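Local coordinates for protein haloalkane dehalogenase (Mycobacterium rhodesiae, PDB 4MJ3) that hydrolyses the carbon-halogen bond of haloalkanes to give an alcohol and a halide ion, at residues S59-W64 / A194-P199; S87-S92 / A203-G208; G125-L130 / A146-P151; T152-P157 / I218-P223. One frame throughout, in Å; residues are numbered along the deposited sequence. Where two conformers were deposited one is given.

Interaction 1 of 4, residues S59-W64 / A194-P199; sequences SYLYRW and AAYDAP
This is a buried aromatic contact between the loop that follows strand 48-52 and the end of helix 190-197, with Tyr60 meeting Ala195 and Tyr196. Tyr60 CG lies anti to the backbone N (chi1 -166°), turning the ring toward both. The two tyrosines form a T-shaped pair: the edge of Tyr60 points at a face of Tyr196, the ring planes stand at 89° and the centroids lie 5.7 Å apart. Ala195 adds a CH-pi contact, its CB sitting 3.6 Å from the centroid of the Tyr60 ring and 21° off the normal. Arg63 CD lies over the opposite face, so the Tyr60 ring is sandwiched. In the alpha/beta hydrolase fold, segment 59-64 belongs to the core, whereas helix 190-197 is one of the helices inserted after strand 140-145 that build the cap; the contact therefore joins cap to core. Tyr196 reaches in with its phenol end, OH lying 3.2 Å from Leu61 CA and 3.3 Å from Leu61 CD1. That hydroxyl is hydrogen-bonded to Glu284, which also forms a salt bridge with Arg63. Arg63 NH1 also donates to Tyr60 O (3.1 Å), with the oxygen in the guanidinium plane but NH1 above the carbonyl plane.

Interaction 2 of 4, residues S87-S92 / A203-G208; sequences SDKPTS and ASYQAG
Packing contacts come first: the Lys89 methylene chain lies against Tyr205. Lys89 CD rests 3.5 Å from Tyr205 O and 4.1 Å from Tyr205 CB, near the plane of the tyrosine ring and at its edge, and the two side chains cross at about a right angle. What presses on Tyr205 is thus the methylene part of the lysine. The bend at the end of the chain (chi4 61°) turns NZ toward Ser87 O, 2.9 Å away and nearly in line with its C=O; Gly85 and Thr6 also bond the ammonium group. The Ala207 methyl packs on the backbone, CB 3.5 Å from Thr91 O.

No direct hydrogen bond joins the segments, and two waters do that work. The first donates to Pro90 O (2.9 Å) and to Ser204 O (2.8 Å) while accepting from Ala207 N (3.0 Å), which places it beside the first turn of helix 207-211. The second donates to Thr91 O and again to Ser204 O, so that one carbonyl takes two water protons. Both protons of each water are spent on backbone oxygens.

Strand 89-90 pairs antiparallel with strand 3-4, whose Leu4 also touches Tyr205. The arrangement is a water-mediated join between this small two-stranded sheet and the start of a cap helix in an alpha/beta hydrolase.

Interaction 3 of 4, residues G125-L130 / A146-P151; sequences GGLIGL and ANTMLP
Leu127, on helix 124-135, turns its side chain into the loop 146-151, and each of its atoms has a neighbour there. CB is the most remote, 4.1 Å from Met149 O. CG comes to 3.5 Å from the same oxygen, and the chain then divides. CD1 carries on to 3.3 Å from Met149 O, with Thr148 OG1 beyond; CD2 takes the other side and lies 3.8 Å from Pro151 CD, and the leucine and proline side chains cross at about a right angle. The fork thus sets one methyl against the carbonyl of Met149, a selenomethionine, and the other against the Pro151 ring.

Gly126, the residue before Leu127, and Leu130, about a turn after it, face the same loop. With no side chain on Gly126, Thr148 OG1 can close to 3.1 Å from Gly126 CA. It stands anti to the backbone N (chi1 -169°), a rotation that directs it at the helix start, where it bonds to Asp123 O. Farther along, Leu130 CB meets Leu150 CD2 at 4.2 Å.

Asp123 lies in the tight turn before this helix, where alpha/beta hydrolases have their nucleophile elbow, which Thr148 probably helps to position. Met149 N and O are buried without a hydrogen-bond partner; the weak CA-H...O contact from Leu127 CA to Met149 O (3.5 Å) probably offsets that cost only partly, leaving leucine and proline packing to carry the contact.

Interaction 4 of 4, residues T152-P157 / I218-P223; sequences TGDHHP and ISPDDP
Thr152 OG1 is held twice by Asp154, through its backbone N and its carboxylate, and so sets up the turn whose Gly153 and Asp154 meet Ser219 and Pro220. It accepts from Asp154 N at 3.2 Å, closing an ST turn, and donates to Asp154 OD2 at 2.9 Å, reaching that oxygen from above the carboxylate plane. The aspartate is thereby bent back over its own turn. Its OD1 lies 3.6 Å from Pro220 CB, and the carboxylate has a stronger partner in Arg229 of helix 225-235, with which OD1 forms a salt bridge.

Backbone meets backbone at the centre. Gly153, with a positive phi of 98°, has no side chain on the face turned to Ser219, and the two CA atoms approach to 4.2 Å. Gly153 CA makes a CA-H...O contact with Ser219 O (3.5 Å), the same oxygen that accepts from Asp222 N to close the type I turn from Ser219 to Asp222. In return, Gly153 O sits 3.1 Å from Ser219 C. At the far end Pro157 CG packs on Ile218 CG2 at 3.6 Å; with CG1 wedged between N and the carbonyl carbon (chi1 65°), the methyl branch is left to face the proline.

The segment 152-157 follows the core strand 140-145 on the way into the cap helices, and 218-223 leads into helix 225-235, with Asp222 capping Ala224 N. Since no conventional hydrogen bond crosses between them, cohesion here probably rests on close carbonyl packing, the CA-H...O contact and the proline-isoleucine patch, with Arg229 tying in the charge of Asp154.

Interactions 1 and 2 are neighbours, their centres about 17 Å apart, and they touch where Pro199 O lies 3.5 Å from Lys89 CE; the chain runs from helix 190-197 into helix 207-211, so one portion of the cap makes both contacts. Interactions 3 and 4 form a second pair, about 15 Å between centres, continuous at 151-152. Interactions 1 and 4 lie on opposite sides of the chain's centre, about 30 Å apart between centres. Interaction 3 sits deepest, about 7 Å from the chain's centre, beside the probable nucleophile elbow; interactions 1 and 2 join cap segments to the core side, while interaction 4 brings together the loops ahead of helices 159-170 and 225-235.

Interaction 1 of 4, residues S59-W64 / A194-P199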
# COMPACT_ATOMS: atom_id res chain seq x y z
N SER A 59 5.79 -5.14 -3.09
CA SER A 59 4.80 -6.13 -3.55
C SER A 59 5.04 -7.55 -3.05
O SER A 59 4.12 -8.37 -3.01
CB SER A 59 4.69 -6.10 -5.07
OG SER A 59 4.12 -4.85 -5.47
N TYR A 60 6.26 -7.82 -2.59
CA TYR A 60 6.60 -9.05 -1.89
C TYR A 60 5.64 -9.36 -0.74
O TYR A 60 5.34 -10.53 -0.48
CB TYR A 60 8.03 -9.02 -1.36
CG TYR A 60 8.57 -10.34 -0.93
CD1 TYR A 60 8.97 -11.27 -1.88
CD2 TYR A 60 8.68 -10.69 0.42
CE1 TYR A 60 9.48 -12.49 -1.51
CE2 TYR A 60 9.19 -11.92 0.79
CZ TYR A 60 9.58 -12.82 -0.17
OH TYR A 60 10.09 -14.06 0.16
N LEU A 61 5.15 -8.31 -0.08
CA LEU A 61 4.16 -8.42 1.00
C LEU A 61 2.88 -9.16 0.60
O LEU A 61 2.22 -9.75 1.45
CB LEU A 61 3.82 -7.01 1.51
CG LEU A 61 2.81 -6.85 2.64
CD1 LEU A 61 3.27 -7.62 3.88
CD2 LEU A 61 2.65 -5.37 2.94
N TYR A 62 2.52 -9.11 -0.69
CA TYR A 62 1.29 -9.70 -1.20
C TYR A 62 1.49 -11.13 -1.73
O TYR A 62 0.54 -11.72 -2.27
CB TYR A 62 0.67 -8.79 -2.26
CG TYR A 62 -0.01 -7.62 -1.63
CD1 TYR A 62 -1.17 -7.79 -0.92
CD2 TYR A 62 0.55 -6.35 -1.69
CE1 TYR A 62 -1.80 -6.73 -0.30
CE2 TYR A 62 -0.08 -5.27 -1.10
CZ TYR A 62 -1.24 -5.47 -0.37
OH TYR A 62 -1.91 -4.42 0.25
N ARG A 63 2.67 -11.71 -1.52
CA ARG A 63 2.97 -13.01 -2.12
C ARG A 63 2.06 -14.16 -1.68
O ARG A 63 1.84 -15.09 -2.45
CB ARG A 63 4.43 -13.40 -1.91
CG ARG A 63 4.78 -13.84 -0.49
CD ARG A 63 6.28 -13.74 -0.26
NE ARG A 63 6.65 -14.11 1.11
CZ ARG A 63 6.49 -13.34 2.17
NH1 ARG A 63 5.94 -12.13 2.07
NH2 ARG A 63 6.86 -13.79 3.36
N TRP A 64 1.55 -14.12 -0.46
CA TRP A 64 0.63 -15.17 -0.01
C TRP A 64 -0.80 -14.98 -0.53
O TRP A 64 -1.57 -15.94 -0.61
CB TRP A 64 0.60 -15.28 1.52
CG TRP A 64 1.93 -15.38 2.17
CD1 TRP A 64 2.46 -14.51 3.08
CD2 TRP A 64 2.90 -16.42 2.00
NE1 TRP A 64 3.71 -14.94 3.47
CE2 TRP A 64 3.99 -16.11 2.84
CE3 TRP A 64 2.94 -17.58 1.23
CZ2 TRP A 64 5.13 -16.92 2.91
CZ3 TRP A 64 4.09 -18.40 1.30
CH2 TRP A 64 5.16 -18.05 2.14
N ALA A 194 15.43 -10.67 4.53
CA ALA A 194 16.34 -10.35 3.43
C ALA A 194 15.59 -9.85 2.19
O ALA A 194 16.08 -8.99 1.46
CB ALA A 194 17.19 -11.55 3.07
N ALA A 195 14.40 -10.41 1.95
CA ALA A 195 13.58 -9.99 0.79
C ALA A 195 13.12 -8.55 0.95
O ALA A 195 13.02 -7.82 -0.04
CB ALA A 195 12.40 -10.92 0.60
N TYR A 196 12.86 -8.13 2.18
CA TYR A 196 12.47 -6.76 2.44
C TYR A 196 13.66 -5.80 2.45
O TYR A 196 13.48 -4.60 2.22
CB TYR A 196 11.69 -6.65 3.74
CG TYR A 196 10.27 -7.16 3.63
CD1 TYR A 196 9.38 -6.56 2.74
CD2 TYR A 196 9.83 -8.26 4.36
CE1 TYR A 196 8.09 -7.03 2.61
CE2 TYR A 196 8.54 -8.74 4.23
CZ TYR A 196 7.68 -8.11 3.36
OH TYR A 196 6.39 -8.57 3.23
N ASP A 197 14.85 -6.32 2.71
CA ASP A 197 16.07 -5.52 2.62
C ASP A 197 16.62 -5.45 1.20
O ASP A 197 17.41 -4.56 0.88
CB ASP A 197 17.14 -6.07 3.56
CG ASP A 197 16.78 -5.87 5.03
OD1 ASP A 197 15.96 -4.99 5.33
OD2 ASP A 197 17.29 -6.63 5.87
N ALA A 198 16.18 -6.35 0.33
CA ALA A 198 16.71 -6.45 -1.04
C ALA A 198 16.66 -5.12 -1.81
O ALA A 198 17.63 -4.78 -2.48
CB ALA A 198 16.00 -7.56 -1.81
N PRO A 199 15.56 -4.34 -1.69
CA PRO A 199 15.54 -3.06 -2.40
C PRO A 199 16.59 -2.04 -1.98
O PRO A 199 16.82 -1.07 -2.71
CB PRO A 199 14.14 -2.51 -2.07
CG PRO A 199 13.33 -3.72 -1.77
CD PRO A 199 14.28 -4.59 -0.99

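Interaction 2 of 4, residues S87-S92 / A203-G208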
# COMPACT_ATOMS: atom_id res chain seq x y z
N SER A 87 10.95 -0.64 -7.96
CA SER A 87 10.77 0.66 -8.60
C SER A 87 12.00 1.55 -8.41
O SER A 87 12.82 1.32 -7.52
CB SER A 87 9.51 1.36 -8.10
OG SER A 87 8.32 0.66 -8.50
N ASP A 88 12.14 2.52 -9.30
CA ASP A 88 13.22 3.50 -9.17
C ASP A 88 13.08 4.34 -7.91
O ASP A 88 12.00 4.46 -7.33
CB ASP A 88 13.27 4.41 -10.40
CG ASP A 88 13.85 3.71 -11.63
OD1 ASP A 88 14.39 2.60 -11.49
OD2 ASP A 88 13.78 4.31 -12.73
N LYS A 89 14.21 4.93 -7.48
CA LYS A 89 14.33 5.49 -6.14
C LYS A 89 15.05 6.85 -6.18
O LYS A 89 16.28 6.93 -6.14
CB LYS A 89 15.06 4.52 -5.21
CG LYS A 89 14.40 3.14 -5.14
CD LYS A 89 15.09 2.20 -4.17
CE LYS A 89 14.31 0.92 -4.01
NZ LYS A 89 14.17 0.17 -5.28
N PRO A 90 14.27 7.93 -6.28
CA PRO A 90 14.81 9.26 -6.11
C PRO A 90 15.70 9.33 -4.85
O PRO A 90 15.38 8.71 -3.83
CB PRO A 90 13.54 10.12 -5.96
CG PRO A 90 12.53 9.37 -6.78
CD PRO A 90 12.83 7.93 -6.56
N THR A 91 16.79 10.11 -4.92
CA THR A 91 17.79 10.11 -3.88
C THR A 91 17.57 11.14 -2.78
O THR A 91 18.22 11.06 -1.75
CB THR A 91 19.20 10.40 -4.48
OG1 THR A 91 19.14 11.64 -5.17
CG2 THR A 91 19.56 9.28 -5.46
N SER A 92 16.72 12.12 -3.02
CA SER A 92 16.50 13.17 -2.02
C SER A 92 15.18 12.97 -1.32
O SER A 92 14.17 12.71 -1.95
CB SER A 92 16.52 14.57 -2.65
OG SER A 92 16.20 15.54 -1.66
N ALA A 203 22.00 3.01 2.55
CA ALA A 203 21.13 4.13 2.93
C ALA A 203 20.81 5.06 1.78
O ALA A 203 19.78 5.73 1.82
CB ALA A 203 21.75 4.91 4.08
N SER A 204 21.64 5.09 0.73
CA SER A 204 21.41 6.00 -0.40
C SER A 204 20.13 5.66 -1.15
O SER A 204 19.55 6.53 -1.82
CB SER A 204 22.59 6.00 -1.37
OG SER A 204 22.69 4.78 -2.05
N TYR A 205 19.66 4.42 -1.02
CA TYR A 205 18.45 3.93 -1.65
C TYR A 205 17.19 4.13 -0.77
O TYR A 205 16.10 3.74 -1.19
CB TYR A 205 18.56 2.44 -1.97
CG TYR A 205 19.58 2.08 -3.00
CD1 TYR A 205 20.92 1.97 -2.66
CD2 TYR A 205 19.23 1.89 -4.32
CE1 TYR A 205 21.87 1.63 -3.61
CE2 TYR A 205 20.17 1.54 -5.28
CZ TYR A 205 21.48 1.41 -4.92
OH TYR A 205 22.43 1.09 -5.87
N GLN A 206 17.35 4.70 0.42
CA GLN A 206 16.27 4.69 1.42
C GLN A 206 15.61 6.04 1.68
O GLN A 206 14.91 6.19 2.67
CB GLN A 206 16.80 4.11 2.75
CG GLN A 206 17.20 2.65 2.67
CD GLN A 206 17.63 2.12 4.03
OE1 GLN A 206 18.34 2.80 4.77
NE2 GLN A 206 17.18 0.92 4.36
N ALA A 207 15.83 7.03 0.82
CA ALA A 207 15.25 8.34 1.03
C ALA A 207 13.73 8.29 1.12
O ALA A 207 13.14 9.01 1.93
CB ALA A 207 15.71 9.32 -0.04
N GLY A 208 13.10 7.46 0.28
CA GLY A 208 11.64 7.32 0.27
C GLY A 208 11.17 6.66 1.56
O GLY A 208 10.18 7.07 2.15
O HOH W 1 16.82 6.92 -2.01
O HOH W 2 20.16 9.13 -1.50

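Interaction 3 of 4, residues G125-L130 / A146-P151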
# COMPACT_ATOMS: atom_id res chain seq x y z
N GLY A 125 -0.26 2.24 1.25
CA GLY A 125 -1.03 1.78 0.10
C GLY A 125 -2.44 2.36 0.12
O GLY A 125 -2.99 2.71 -0.92
N GLY A 126 -3.02 2.48 1.31
CA GLY A 126 -4.32 3.10 1.48
C GLY A 126 -4.29 4.61 1.61
O GLY A 126 -5.21 5.29 1.14
N LEU A 127 -3.30 5.19 2.26
CA LEU A 127 -3.21 6.66 2.29
C LEU A 127 -3.18 7.19 0.85
O LEU A 127 -3.79 8.21 0.54
CB LEU A 127 -2.01 7.17 3.06
CG LEU A 127 -2.20 7.32 4.57
CD1 LEU A 127 -2.18 5.96 5.26
CD2 LEU A 127 -1.13 8.22 5.15
N ILE A 128 -2.49 6.47 -0.03
CA ILE A 128 -2.43 6.83 -1.45
C ILE A 128 -3.67 6.32 -2.18
O ILE A 128 -4.36 7.10 -2.85
CB ILE A 128 -1.14 6.29 -2.10
CG1 ILE A 128 0.07 7.01 -1.50
CG2 ILE A 128 -1.18 6.48 -3.60
CD1 ILE A 128 1.35 6.24 -1.61
N GLY A 129 -3.97 5.05 -2.01
CA GLY A 129 -5.09 4.42 -2.72
C GLY A 129 -6.45 5.02 -2.41
O GLY A 129 -7.25 5.26 -3.34
N LEU A 130 -6.74 5.30 -1.14
CA LEU A 130 -8.03 5.88 -0.77
C LEU A 130 -8.16 7.32 -1.29
O LEU A 130 -9.25 7.76 -1.68
CB LEU A 130 -8.26 5.83 0.74
CG LEU A 130 -8.38 4.44 1.36
CD1 LEU A 130 -8.36 4.55 2.88
CD2 LEU A 130 -9.65 3.75 0.90
N ALA A 146 -7.62 -2.31 4.74
CA ALA A 146 -7.07 -3.15 5.80
C ALA A 146 -5.89 -2.46 6.47
O ALA A 146 -4.83 -2.32 5.85
CB ALA A 146 -6.63 -4.49 5.23
N ASN A 147 -6.06 -2.07 7.73
CA ASN A 147 -4.99 -1.46 8.50
C ASN A 147 -4.43 -0.26 7.77
O ASN A 147 -3.23 -0.20 7.41
CB ASN A 147 -3.89 -2.47 8.84
CG ASN A 147 -4.38 -3.57 9.76
OD1 ASN A 147 -5.50 -3.54 10.27
ND2 ASN A 147 -3.51 -4.54 10.00
N THR A 148 -5.31 0.71 7.56
CA THR A 148 -4.96 1.92 6.82
C THR A 148 -5.91 3.04 7.25
O THR A 148 -6.75 2.84 8.13
CB THR A 148 -5.02 1.66 5.30
OG1 THR A 148 -4.43 2.77 4.61
CG2 THR A 148 -6.43 1.43 4.82
N MSE A 149 -5.76 4.20 6.62
CA MSE A 149 -6.65 5.37 6.86
C MSE A 149 -6.40 6.40 5.80
O MSE A 149 -5.49 6.26 4.97
CB MSE A 149 -6.48 6.08 8.20
CG MSE A 149 -7.80 6.15 8.98
SE MSE A 149 -9.43 7.11 8.37
CE MSE A 149 -9.35 8.45 9.80
N LEU A 150 -7.20 7.46 5.85
CA LEU A 150 -7.01 8.64 5.00
C LEU A 150 -7.00 9.86 5.90
O LEU A 150 -8.03 10.50 6.09
CB LEU A 150 -8.07 8.76 3.92
CG LEU A 150 -7.95 9.95 2.95
CD1 LEU A 150 -6.55 10.11 2.37
CD2 LEU A 150 -8.95 9.87 1.82
N PRO A 151 -5.86 10.17 6.51
CA PRO A 151 -5.84 11.30 7.44
C PRO A 151 -5.78 12.64 6.73
O PRO A 151 -5.07 12.79 5.75
CB PRO A 151 -4.56 11.08 8.26
CG PRO A 151 -3.74 10.11 7.48
CD PRO A 151 -4.51 9.63 6.30

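Interaction 4 of 4, residues T152-P157 / I218-P223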
# COMPACT_ATOMS: atom_id res chain seq x y z
N THR A 152 -6.47 13.62 7.28
CA THR A 152 -6.45 14.97 6.72
C THR A 152 -5.48 15.88 7.46
O THR A 152 -5.18 16.97 6.98
CB THR A 152 -7.85 15.57 6.83
OG1 THR A 152 -8.27 15.53 8.19
CG2 THR A 152 -8.85 14.79 5.96
N GLY A 153 -5.03 15.44 8.64
CA GLY A 153 -4.26 16.27 9.55
C GLY A 153 -5.12 16.89 10.65
O GLY A 153 -4.62 17.58 11.53
N ASP A 154 -6.42 16.66 10.60
CA ASP A 154 -7.33 17.26 11.56
C ASP A 154 -7.45 16.51 12.88
O ASP A 154 -7.93 17.08 13.84
CB ASP A 154 -8.69 17.46 10.92
CG ASP A 154 -8.65 18.51 9.83
OD1 ASP A 154 -8.20 19.65 10.12
OD2 ASP A 154 -9.06 18.24 8.68
N HIS A 155 -7.00 15.24 12.92
CA HIS A 155 -7.12 14.41 14.11
C HIS A 155 -5.75 13.86 14.55
O HIS A 155 -4.91 13.60 13.72
CB HIS A 155 -8.11 13.27 13.84
CG HIS A 155 -9.47 13.77 13.47
ND1 HIS A 155 -10.34 14.29 14.39
CD2 HIS A 155 -10.06 13.91 12.26
CE1 HIS A 155 -11.43 14.73 13.78
NE2 HIS A 155 -11.29 14.50 12.48
N HIS A 156 -5.55 13.74 15.86
CA HIS A 156 -4.31 13.19 16.44
C HIS A 156 -4.14 11.76 15.93
O HIS A 156 -5.09 11.00 15.95
CB HIS A 156 -4.41 13.21 17.96
CG HIS A 156 -3.12 12.94 18.67
ND1 HIS A 156 -2.73 11.67 19.03
CD2 HIS A 156 -2.13 13.77 19.08
CE1 HIS A 156 -1.55 11.72 19.63
NE2 HIS A 156 -1.17 12.99 19.68
N PRO A 157 -2.93 11.40 15.45
CA PRO A 157 -2.73 10.08 14.84
C PRO A 157 -2.60 8.92 15.84
O PRO A 157 -2.57 7.77 15.42
CB PRO A 157 -1.39 10.27 14.09
CG PRO A 157 -0.64 11.23 14.96
CD PRO A 157 -1.68 12.19 15.49
N ILE A 218 -0.52 15.06 10.33
CA ILE A 218 -0.84 15.00 11.75
C ILE A 218 -1.23 16.36 12.30
O ILE A 218 -1.44 16.51 13.50
CB ILE A 218 0.31 14.37 12.59
CG1 ILE A 218 1.57 15.25 12.55
CG2 ILE A 218 0.63 12.96 12.07
CD1 ILE A 218 2.71 14.71 13.39
N SER A 219 -1.28 17.36 11.42
CA SER A 219 -1.68 18.70 11.77
C SER A 219 -2.32 19.34 10.55
O SER A 219 -2.00 18.96 9.43
CB SER A 219 -0.42 19.48 12.18
OG SER A 219 -0.60 20.87 12.07
N PRO A 220 -3.22 20.34 10.75
CA PRO A 220 -3.96 20.88 9.61
C PRO A 220 -3.18 21.85 8.71
O PRO A 220 -3.74 22.36 7.75
CB PRO A 220 -5.16 21.54 10.26
CG PRO A 220 -4.71 21.89 11.63
CD PRO A 220 -3.76 20.81 12.04
N ASP A 221 -1.91 22.09 9.00
CA ASP A 221 -1.06 22.87 8.11
C ASP A 221 -0.21 21.96 7.21
O ASP A 221 0.72 22.41 6.56
CB ASP A 221 -0.18 23.83 8.92
CG ASP A 221 0.79 23.11 9.82
OD1 ASP A 221 0.55 21.94 10.15
OD2 ASP A 221 1.83 23.69 10.19
N ASP A 222 -0.53 20.67 7.19
CA ASP A 222 0.20 19.74 6.34
C ASP A 222 -0.02 20.12 4.87
O ASP A 222 -1.11 20.52 4.49
CB ASP A 222 -0.26 18.29 6.61
CG ASP A 222 0.64 17.27 5.98
OD1 ASP A 222 0.49 17.03 4.75
OD2 ASP A 222 1.53 16.76 6.69
N PRO A 223 1.02 19.94 4.03
CA PRO A 223 0.83 20.24 2.60
C PRO A 223 -0.27 19.40 1.93
O PRO A 223 -0.87 19.87 0.96
CB PRO A 223 2.22 19.98 1.99
CG PRO A 223 2.97 19.24 3.01
CD PRO A 223 2.41 19.60 4.34